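Local structure of Poly(A) RNA polymerase GLD2 (Rattus norvegicus, 6LBK) at residues 206-211 against 228-233; 214-219 against 348-353; 289-294 against 352-357. The protein probably lengthens the 3' ends of selected cytoplasmic mRNAs with successive AMP units from ATP and adds single nucleotides to certain microRNAs. The protein carries 1 engineered substitution. One frame throughout, in Å; residues are numbered along the deposited sequence.

The three contacts sit in the helical part of the catalytic region, beside its five-stranded palm sheet, and their centres lie 11 to 12 Å apart. Interaction 1 pairs helices 200-213 and 226-239; the loop after the first of these packs on helix 344-363 in interaction 2, and residues 352-357 of that helix meet helix 283-297 in interaction 3. Interactions 2 and 3 share Asp-352 and Gln-353. Two polar links tie 1 to 3: Trp-210 NE1 with Ser-357 OG at 3.0 Å, and Tyr-294 OH with Met-232 O at 2.7 Å. Only interaction 1 comes near the probable magnesium ligands, the side chain of Lys-208 lying about 8 Å from that of Asp-111.

Interaction 1: residues 206-211 against 228-233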
loop_
_atom_site.group_PDB
_atom_site.type_symbol
_atom_site.label_atom_id
_atom_site.label_comp_id
_atom_site.label_asym_id
_atom_site.label_seq_id
_atom_site.Cartn_x
_atom_site.Cartn_y
_atom_site.Cartn_z
ATOM N N VAL A 206 -1.458 -9.987 -6.447
ATOM C CA VAL A 206 -2.338 -10.235 -7.590
ATOM C C VAL A 206 -3.468 -9.218 -7.609
ATOM O O VAL A 206 -3.900 -8.768 -8.673
ATOM C CB VAL A 206 -2.885 -11.675 -7.567
ATOM C CG1 VAL A 206 -3.856 -11.889 -6.372
ATOM C CG2 VAL A 206 -3.574 -11.977 -8.875
ATOM N N ILE A 207 -3.923 -8.800 -6.432
ATOM C CA ILE A 207 -5.006 -7.834 -6.340
ATOM C C ILE A 207 -4.547 -6.436 -6.769
ATOM O O ILE A 207 -5.284 -5.716 -7.457
ATOM C CB ILE A 207 -5.558 -7.882 -4.911
ATOM C CG1 ILE A 207 -6.362 -9.195 -4.744
ATOM C CG2 ILE A 207 -6.371 -6.673 -4.622
ATOM C CD1 ILE A 207 -6.949 -9.421 -3.353
ATOM N N LYS A 208 -3.323 -6.035 -6.404
ATOM C CA LYS A 208 -2.764 -4.778 -6.911
ATOM C C LYS A 208 -2.653 -4.804 -8.434
ATOM O O LYS A 208 -3.060 -3.855 -9.112
ATOM C CB LYS A 208 -1.383 -4.525 -6.300
ATOM C CG LYS A 208 -1.339 -3.738 -5.008
ATOM C CD LYS A 208 0.108 -3.603 -4.604
ATOM C CE LYS A 208 0.300 -2.744 -3.387
ATOM N NZ LYS A 208 1.647 -2.096 -3.403
ATOM N N LYS A 209 -2.084 -5.879 -8.993
ATOM C CA LYS A 209 -1.986 -5.963 -10.451
ATOM C C LYS A 209 -3.370 -5.930 -11.081
ATOM O O LYS A 209 -3.582 -5.274 -12.104
ATOM C CB LYS A 209 -1.230 -7.224 -10.891
ATOM C CG LYS A 209 0.258 -7.278 -10.481
ATOM C CD LYS A 209 1.032 -6.093 -11.070
ATOM C CE LYS A 209 2.508 -6.117 -10.711
ATOM N NZ LYS A 209 3.203 -4.856 -11.133
ATOM N N TRP A 210 -4.329 -6.613 -10.462
ATOM C CA TRP A 210 -5.687 -6.645 -10.979
ATOM C C TRP A 210 -6.289 -5.248 -11.020
ATOM O O TRP A 210 -6.775 -4.798 -12.068
ATOM C CB TRP A 210 -6.536 -7.584 -10.113
ATOM C CG TRP A 210 -7.937 -7.451 -10.407
ATOM C CD1 TRP A 210 -8.619 -8.009 -11.457
ATOM C CD2 TRP A 210 -8.881 -6.680 -9.677
ATOM N NE1 TRP A 210 -9.942 -7.643 -11.411
ATOM C CE2 TRP A 210 -10.132 -6.826 -10.328
ATOM C CE3 TRP A 210 -8.799 -5.886 -8.519
ATOM C CZ2 TRP A 210 -11.284 -6.205 -9.867
ATOM C CZ3 TRP A 210 -9.948 -5.266 -8.060
ATOM C CH2 TRP A 210 -11.181 -5.436 -8.734
ATOM N N ALA A 211 -6.269 -4.546 -9.880
ATOM C CA ALA A 211 -6.815 -3.198 -9.833
ATOM C C ALA A 211 -6.096 -2.263 -10.804
ATOM O O ALA A 211 -6.735 -1.439 -11.473
ATOM C CB ALA A 211 -6.733 -2.643 -8.418
ATOM N N SER A 228 -5.352 2.032 0.145
ATOM C CA SER A 228 -6.746 1.658 0.363
ATOM C C SER A 228 -6.962 0.190 0.059
ATOM O O SER A 228 -7.565 -0.537 0.853
ATOM C CB SER A 228 -7.661 2.500 -0.507
ATOM O OG SER A 228 -7.664 3.836 -0.056
ATOM N N LEU A 229 -6.444 -0.273 -1.081
ATOM C CA LEU A 229 -6.595 -1.678 -1.452
ATOM C C LEU A 229 -5.966 -2.592 -0.417
ATOM O O LEU A 229 -6.554 -3.606 -0.043
ATOM C CB LEU A 229 -5.971 -1.946 -2.814
ATOM C CG LEU A 229 -6.785 -1.851 -4.078
ATOM C CD1 LEU A 229 -5.817 -2.134 -5.168
ATOM C CD2 LEU A 229 -7.897 -2.890 -4.067
ATOM N N VAL A 230 -4.717 -2.318 -0.044
ATOM C CA VAL A 230 -4.018 -3.132 0.947
ATOM C C VAL A 230 -4.832 -3.214 2.209
ATOM O O VAL A 230 -4.935 -4.272 2.825
ATOM C CB VAL A 230 -2.603 -2.574 1.234
ATOM C CG1 VAL A 230 -1.948 -3.392 2.321
ATOM C CG2 VAL A 230 -1.748 -2.635 -0.019
ATOM N N LEU A 231 -5.401 -2.101 2.632
ATOM C CA LEU A 231 -6.225 -2.114 3.833
ATOM C C LEU A 231 -7.495 -2.904 3.596
ATOM O O LEU A 231 -8.018 -3.510 4.524
ATOM C CB LEU A 231 -6.549 -0.675 4.276
ATOM C CG LEU A 231 -5.424 0.243 4.805
ATOM C CD1 LEU A 231 -5.951 1.619 5.252
ATOM C CD2 LEU A 231 -4.622 -0.380 5.934
ATOM N N MET A 232 -7.983 -2.949 2.352
ATOM C CA MET A 232 -9.211 -3.679 2.063
ATOM C C MET A 232 -8.966 -5.189 2.027
ATOM O O MET A 232 -9.773 -5.972 2.547
ATOM C CB MET A 232 -9.790 -3.196 0.748
ATOM C CG MET A 232 -10.514 -1.861 0.829
ATOM S SD MET A 232 -10.740 -1.143 -0.832
ATOM C CE MET A 232 -11.779 -2.334 -1.648
ATOM N N VAL A 233 -7.864 -5.605 1.391
ATOM C CA VAL A 233 -7.420 -6.998 1.462
ATOM C C VAL A 233 -7.242 -7.416 2.913
ATOM O O VAL A 233 -7.744 -8.461 3.327
ATOM C CB VAL A 233 -6.119 -7.201 0.665
ATOM C CG1 VAL A 233 -5.677 -8.631 0.733
ATOM C CG2 VAL A 233 -6.277 -6.794 -0.761
#
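The carbonyl O of Ile-207, whose side chain meets Leu-229 and Val-233, lies at the edge of the Trp-210 indole, in the ring plane. The indole reaches helix 344-363, where it makes an edge-to-face pair with Phe-354. Around Ile-207 two successive helices of the nucleotidyltransferase's helical part cross steeply: the N-to-C directions of 206-211 and 228-233 are 134° apart and their axes come no closer than 10.4 Å, a spacing that side chains must fill. Ile-207 and Val-233 reach toward each other tip to tip, with CD1 of Ile-207 3.8 Å from Val-233 CG2. The other branch of Ile-207, CG2, anti to the backbone N (chi1 -73°, with CG1 beside N), touches both Val-233 CG2 and, at 4.1 Å, Leu-229 CD2. Leu-229 thus straddles a turn of the first helix, one methyl on Ile-207 and the other on Ala-211. Phe-290 of helix 283-297 closes over Ile-207 and Val-233. At the other flank the Lys-208 stem, extended beyond CG, passes obliquely across Val-230, Lys-208 CE lying 3.9 Å from Val-230 CG2, while NZ goes on to hydrogen-bond the carbonyl O of Phe-103. The tightest touch is methyl on methyl: Ala-211 CB lies 3.4 Å from Leu-229 CD1.

Interaction 2: residues 214-219 against 348-353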
loop_
_atom_site.group_PDB
_atom_site.type_symbol
_atom_site.label_atom_id
_atom_site.label_comp_id
_atom_site.label_asym_id
_atom_site.label_seq_id
_atom_site.Cartn_x
_atom_site.Cartn_y
_atom_site.Cartn_z
ATOM N N HIS A 214 -7.209 -2.780 -14.438
ATOM C CA HIS A 214 -8.540 -2.284 -14.752
ATOM C C HIS A 214 -8.677 -0.790 -14.530
ATOM O O HIS A 214 -9.808 -0.293 -14.446
ATOM C CB HIS A 214 -9.607 -3.034 -13.951
ATOM C CG HIS A 214 -9.701 -4.483 -14.298
ATOM N ND1 HIS A 214 -10.309 -4.929 -15.454
ATOM C CD2 HIS A 214 -9.262 -5.589 -13.653
ATOM C CE1 HIS A 214 -10.232 -6.246 -15.510
ATOM N NE2 HIS A 214 -9.610 -6.672 -14.423
ATOM N N GLU A 215 -7.556 -0.069 -14.407
ATOM C CA GLU A 215 -7.556 1.397 -14.361
ATOM C C GLU A 215 -8.376 1.913 -13.190
ATOM O O GLU A 215 -9.018 2.956 -13.292
ATOM C CB GLU A 215 -8.073 1.997 -15.683
ATOM C CG GLU A 215 -7.108 2.942 -16.399
ATOM C CD GLU A 215 -6.332 3.871 -15.465
ATOM O OE1 GLU A 215 -6.950 4.537 -14.600
ATOM O OE2 GLU A 215 -5.083 3.896 -15.559
ATOM N N ILE A 216 -8.364 1.190 -12.064
ATOM C CA ILE A 216 -9.003 1.637 -10.832
ATOM C C ILE A 216 -8.015 1.768 -9.690
ATOM O O ILE A 216 -8.421 1.945 -8.543
ATOM C CB ILE A 216 -10.154 0.698 -10.420
ATOM C CG1 ILE A 216 -9.600 -0.651 -9.932
ATOM C CG2 ILE A 216 -11.099 0.485 -11.584
ATOM C CD1 ILE A 216 -10.682 -1.720 -9.694
ATOM N N ASN A 217 -6.724 1.738 -9.977
ATOM C CA ASN A 217 -5.732 1.798 -8.915
ATOM C C ASN A 217 -4.892 3.060 -9.091
ATOM O O ASN A 217 -3.671 2.980 -9.264
ATOM C CB ASN A 217 -4.861 0.536 -8.939
ATOM C CG ASN A 217 -3.845 0.497 -7.801
ATOM O OD1 ASN A 217 -3.974 1.228 -6.815
ATOM N ND2 ASN A 217 -2.810 -0.333 -7.951
ATOM N N ASP A 218 -5.540 4.234 -9.093
ATOM C CA ASP A 218 -4.764 5.472 -9.192
ATOM C C ASP A 218 -5.569 6.607 -8.545
ATOM O O ASP A 218 -6.354 7.299 -9.209
ATOM C CB ASP A 218 -4.422 5.764 -10.646
ATOM C CG ASP A 218 -3.143 6.582 -10.798
ATOM O OD1 ASP A 218 -3.197 7.836 -10.750
ATOM O OD2 ASP A 218 -2.075 5.944 -10.959
ATOM N N ALA A 219 -5.278 6.862 -7.262
ATOM C CA ALA A 219 -5.957 7.941 -6.545
ATOM C C ALA A 219 -5.779 9.289 -7.241
ATOM O O ALA A 219 -6.665 10.149 -7.159
ATOM C CB ALA A 219 -5.454 8.009 -5.101
ATOM N N ASP A 348 -18.735 4.068 -9.462
ATOM C CA ASP A 348 -19.385 3.009 -10.220
ATOM C C ASP A 348 -18.363 2.163 -10.952
ATOM O O ASP A 348 -18.517 0.949 -11.045
ATOM C CB ASP A 348 -20.382 3.598 -11.218
ATOM C CG ASP A 348 -21.554 4.280 -10.533
ATOM O OD1 ASP A 348 -21.752 4.008 -9.328
ATOM O OD2 ASP A 348 -22.284 5.067 -11.184
ATOM N N MET A 349 -17.326 2.785 -11.507
ATOM C CA MET A 349 -16.298 1.999 -12.177
ATOM C C MET A 349 -15.746 0.936 -11.234
ATOM O O MET A 349 -15.642 -0.244 -11.596
ATOM C CB MET A 349 -15.204 2.929 -12.711
ATOM C CG MET A 349 -14.249 2.269 -13.689
ATOM S SD MET A 349 -12.792 3.258 -14.115
ATOM C CE MET A 349 -13.539 4.830 -14.536
ATOM N N ILE A 350 -15.458 1.328 -9.992
ATOM C CA ILE A 350 -14.993 0.360 -8.992
ATOM C C ILE A 350 -16.046 -0.729 -8.769
ATOM O O ILE A 350 -15.743 -1.929 -8.814
ATOM C CB ILE A 350 -14.637 1.065 -7.667
ATOM C CG1 ILE A 350 -13.914 2.402 -7.891
ATOM C CG2 ILE A 350 -13.786 0.173 -6.796
ATOM C CD1 ILE A 350 -12.448 2.293 -8.150
ATOM N N LYS A 351 -17.296 -0.324 -8.498
ATOM C CA LYS A 351 -18.355 -1.290 -8.181
ATOM C C LYS A 351 -18.560 -2.286 -9.321
ATOM O O LYS A 351 -18.632 -3.510 -9.111
ATOM C CB LYS A 351 -19.678 -0.560 -7.898
ATOM C CG LYS A 351 -19.787 0.173 -6.555
ATOM C CD LYS A 351 -20.754 1.370 -6.612
ATOM C CE LYS A 351 -22.232 0.960 -6.516
ATOM N NZ LYS A 351 -23.103 2.140 -6.194
ATOM N N ASP A 352 -18.679 -1.761 -10.539
ATOM C CA ASP A 352 -18.909 -2.584 -11.716
ATOM C C ASP A 352 -17.752 -3.532 -11.947
ATOM O O ASP A 352 -17.966 -4.694 -12.315
ATOM C CB ASP A 352 -19.105 -1.694 -12.946
ATOM C CG ASP A 352 -20.275 -0.729 -12.802
ATOM O OD1 ASP A 352 -21.186 -1.011 -11.995
ATOM O OD2 ASP A 352 -20.283 0.318 -13.493
ATOM N N GLN A 353 -16.511 -3.062 -11.723
ATOM C CA GLN A 353 -15.363 -3.924 -11.970
ATOM C C GLN A 353 -15.284 -5.050 -10.944
ATOM O O GLN A 353 -14.892 -6.175 -11.285
ATOM C CB GLN A 353 -14.071 -3.118 -11.988
ATOM C CG GLN A 353 -12.863 -3.911 -12.493
ATOM C CD GLN A 353 -13.038 -4.364 -13.934
ATOM O OE1 GLN A 353 -13.192 -5.559 -14.216
ATOM N NE2 GLN A 353 -13.006 -3.405 -14.858
#
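His-214, the first residue to leave the helical path of helix 200-213, lays one face of its imidazole on the side-chain amide of Gln-353. The two planes are only 26° apart, and Gln-353 CD stands 3.4 Å from His-214 CG. ND1 is near both ends of the amide, but the angles are poor, and this is stacking without a hydrogen bond. The first torsion of Gln-353 (chi1 -169°, CG anti to the backbone N) puts CG over the ring face, a CH-pi contact 4.1 Å from the His-214 centroid, and the bend at chi2 (62°) lays the amide on the same face. Outside partners fix the polar ends: Val-370 O bonds His-214 NE2, and Lys-356 NZ bonds Gln-353 OE1. Glu-215, with positive phi, is the C-prime residue of a Schellman motif, in which Ile-216 N returns to Ala-211 O; Glu-215 O lies 3.9 Å from Met-349 SD. That turn drops Ile-216 onto helix 344-363. Its CG2 faces Met-349 SD at 4.1 Å, CB meets Ile-350 CD1 at 3.6 Å, and CD1 reaches the CG of Gln-353.

Interaction 3: residues 289-294 against 352-357; sequences GFLKYY and DQFLKS
Gln-353 O is gripped twice by Ser-357, the residue on which Leu-291 of the other helix rests. Ser-357 OG (3.1 Å) and Ser-357 N (2.9 Å) reach it from opposite faces of the carbonyl plane, OG tilted 25° out of it. This turns the hydroxyl back along its own helix, where it also accepts Trp-210 NE1, and Ser-357 CB is left beside Leu-291 CD1 at 4.1 Å. The other methyl, Leu-291 CD2, touches Phe-354 CD1, and the backbone O of Leu-291 lies near the edge of the same ring. Helix 283-297, part of the PAP-associated region, here crosses helix 344-363 at 134° with the segment axes 8.3 Å apart, and Phe-354 fills the crossing as part of an aromatic cluster with Phe-290 and Tyr-294. Tyr-294 CB sits over one face of Phe-354, 3.8 Å from its CD1, while the tyrosine ring turns an edge to that face in an offset edge-to-face pair. An alanine in place of Phe-354 would remove this face and is likely to leave a gap between Tyr-294, Phe-290 and Leu-291. Phe-290 meets the ring's rim obliquely, CE2 to Phe-354 CE1 at 3.8 Å.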
loop_
_atom_site.group_PDB
_atom_site.type_symbol
_atom_site.label_atom_id
_atom_site.label_comp_id
_atom_site.label_asym_id
_atom_site.label_seq_id
_atom_site.Cartn_x
_atom_site.Cartn_y
_atom_site.Cartn_z
ATOM N N GLY A 289 -13.242 -15.021 -3.131
ATOM C CA GLY A 289 -13.998 -14.466 -2.018
ATOM C C GLY A 289 -13.782 -12.971 -1.847
ATOM O O GLY A 289 -14.698 -12.233 -1.494
ATOM N N PHE A 290 -12.565 -12.500 -2.090
ATOM C CA PHE A 290 -12.314 -11.071 -1.945
ATOM C C PHE A 290 -13.068 -10.282 -3.002
ATOM O O PHE A 290 -13.589 -9.204 -2.713
ATOM C CB PHE A 290 -10.813 -10.773 -1.991
ATOM C CG PHE A 290 -10.499 -9.336 -2.238
ATOM C CD1 PHE A 290 -10.409 -8.442 -1.196
ATOM C CD2 PHE A 290 -10.305 -8.878 -3.533
ATOM C CE1 PHE A 290 -10.112 -7.126 -1.442
ATOM C CE2 PHE A 290 -10.022 -7.575 -3.788
ATOM C CZ PHE A 290 -9.913 -6.690 -2.737
ATOM N N LEU A 291 -13.092 -10.770 -4.244
ATOM C CA LEU A 291 -13.888 -10.082 -5.260
ATOM C C LEU A 291 -15.378 -10.122 -4.920
ATOM O O LEU A 291 -16.078 -9.105 -5.049
ATOM C CB LEU A 291 -13.604 -10.672 -6.635
ATOM C CG LEU A 291 -12.193 -10.444 -7.204
ATOM C CD1 LEU A 291 -12.021 -11.300 -8.456
ATOM C CD2 LEU A 291 -11.921 -8.947 -7.542
ATOM N N LYS A 292 -15.883 -11.279 -4.473
ATOM C CA LYS A 292 -17.304 -11.384 -4.123
ATOM C C LYS A 292 -17.668 -10.469 -2.956
ATOM O O LYS A 292 -18.715 -9.811 -2.976
ATOM C CB LYS A 292 -17.672 -12.832 -3.782
ATOM C CG LYS A 292 -19.159 -13.055 -3.449
ATOM C CD LYS A 292 -19.463 -14.486 -2.997
ATOM C CE LYS A 292 -20.889 -14.562 -2.541
ATOM N NZ LYS A 292 -21.496 -15.944 -2.726
ATOM N N TYR A 293 -16.801 -10.390 -1.942
ATOM C CA TYR A 293 -17.151 -9.685 -0.717
ATOM C C TYR A 293 -17.443 -8.230 -0.994
ATOM O O TYR A 293 -18.442 -7.681 -0.517
ATOM C CB TYR A 293 -16.031 -9.846 0.300
ATOM C CG TYR A 293 -16.243 -9.086 1.592
ATOM C CD1 TYR A 293 -17.186 -9.497 2.527
ATOM C CD2 TYR A 293 -15.449 -7.965 1.892
ATOM C CE1 TYR A 293 -17.358 -8.802 3.706
ATOM C CE2 TYR A 293 -15.617 -7.261 3.073
ATOM C CZ TYR A 293 -16.562 -7.669 3.977
ATOM O OH TYR A 293 -16.704 -6.942 5.150
ATOM N N TYR A 294 -16.564 -7.575 -1.738
ATOM C CA TYR A 294 -16.750 -6.175 -2.045
ATOM C C TYR A 294 -17.723 -5.966 -3.200
ATOM O O TYR A 294 -18.340 -4.903 -3.277
ATOM C CB TYR A 294 -15.379 -5.541 -2.315
ATOM C CG TYR A 294 -14.528 -5.344 -1.061
ATOM C CD1 TYR A 294 -14.937 -4.500 -0.040
ATOM C CD2 TYR A 294 -13.292 -5.979 -0.920
ATOM C CE1 TYR A 294 -14.152 -4.302 1.098
ATOM C CE2 TYR A 294 -12.500 -5.784 0.219
ATOM C CZ TYR A 294 -12.933 -4.941 1.213
ATOM O OH TYR A 294 -12.170 -4.779 2.339
ATOM N N ASP A 352 -18.679 -1.761 -10.539
ATOM C CA ASP A 352 -18.909 -2.584 -11.716
ATOM C C ASP A 352 -17.752 -3.532 -11.947
ATOM O O ASP A 352 -17.966 -4.694 -12.315
ATOM C CB ASP A 352 -19.105 -1.694 -12.946
ATOM C CG ASP A 352 -20.275 -0.729 -12.802
ATOM O OD1 ASP A 352 -21.186 -1.011 -11.995
ATOM O OD2 ASP A 352 -20.283 0.318 -13.493
ATOM N N GLN A 353 -16.511 -3.062 -11.723
ATOM C CA GLN A 353 -15.363 -3.924 -11.970
ATOM C C GLN A 353 -15.284 -5.050 -10.944
ATOM O O GLN A 353 -14.892 -6.175 -11.285
ATOM C CB GLN A 353 -14.071 -3.118 -11.988
ATOM C CG GLN A 353 -12.863 -3.911 -12.493
ATOM C CD GLN A 353 -13.038 -4.364 -13.934
ATOM O OE1 GLN A 353 -13.192 -5.559 -14.216
ATOM N NE2 GLN A 353 -13.006 -3.405 -14.858
ATOM N N PHE A 354 -15.624 -4.772 -9.680
ATOM C CA PHE A 354 -15.644 -5.866 -8.707
ATOM C C PHE A 354 -16.665 -6.921 -9.112
ATOM O O PHE A 354 -16.353 -8.117 -9.174
ATOM C CB PHE A 354 -15.934 -5.351 -7.293
ATOM C CG PHE A 354 -14.700 -4.916 -6.530
ATOM C CD1 PHE A 354 -13.959 -5.834 -5.823
ATOM C CD2 PHE A 354 -14.306 -3.590 -6.508
ATOM C CE1 PHE A 354 -12.820 -5.460 -5.128
ATOM C CE2 PHE A 354 -13.171 -3.196 -5.790
ATOM C CZ PHE A 354 -12.424 -4.132 -5.096
ATOM N N LEU A 355 -17.877 -6.480 -9.442
ATOM C CA LEU A 355 -18.925 -7.420 -9.819
ATOM C C LEU A 355 -18.500 -8.267 -11.013
ATOM O O LEU A 355 -18.523 -9.507 -10.957
ATOM C CB LEU A 355 -20.202 -6.653 -10.137
ATOM C CG LEU A 355 -21.349 -7.627 -10.301
ATOM C CD1 LEU A 355 -21.569 -8.399 -8.999
ATOM C CD2 LEU A 355 -22.557 -6.862 -10.706
ATOM N N LYS A 356 -18.083 -7.602 -12.094
ATOM C CA LYS A 356 -17.694 -8.276 -13.327
ATOM C C LYS A 356 -16.538 -9.251 -13.111
ATOM O O LYS A 356 -16.567 -10.380 -13.624
ATOM C CB LYS A 356 -17.314 -7.227 -14.374
ATOM C CG LYS A 356 -16.514 -7.791 -15.534
ATOM C CD LYS A 356 -16.221 -6.753 -16.607
ATOM C CE LYS A 356 -14.985 -7.145 -17.426
ATOM N NZ LYS A 356 -13.700 -6.933 -16.691
ATOM N N SER A 357 -15.482 -8.823 -12.400
ATOM C CA SER A 357 -14.348 -9.716 -12.207
ATOM C C SER A 357 -14.738 -10.913 -11.353
ATOM O O SER A 357 -14.318 -12.043 -11.647
ATOM C CB SER A 357 -13.149 -8.965 -11.607
ATOM O OG SER A 357 -12.665 -8.003 -12.527
#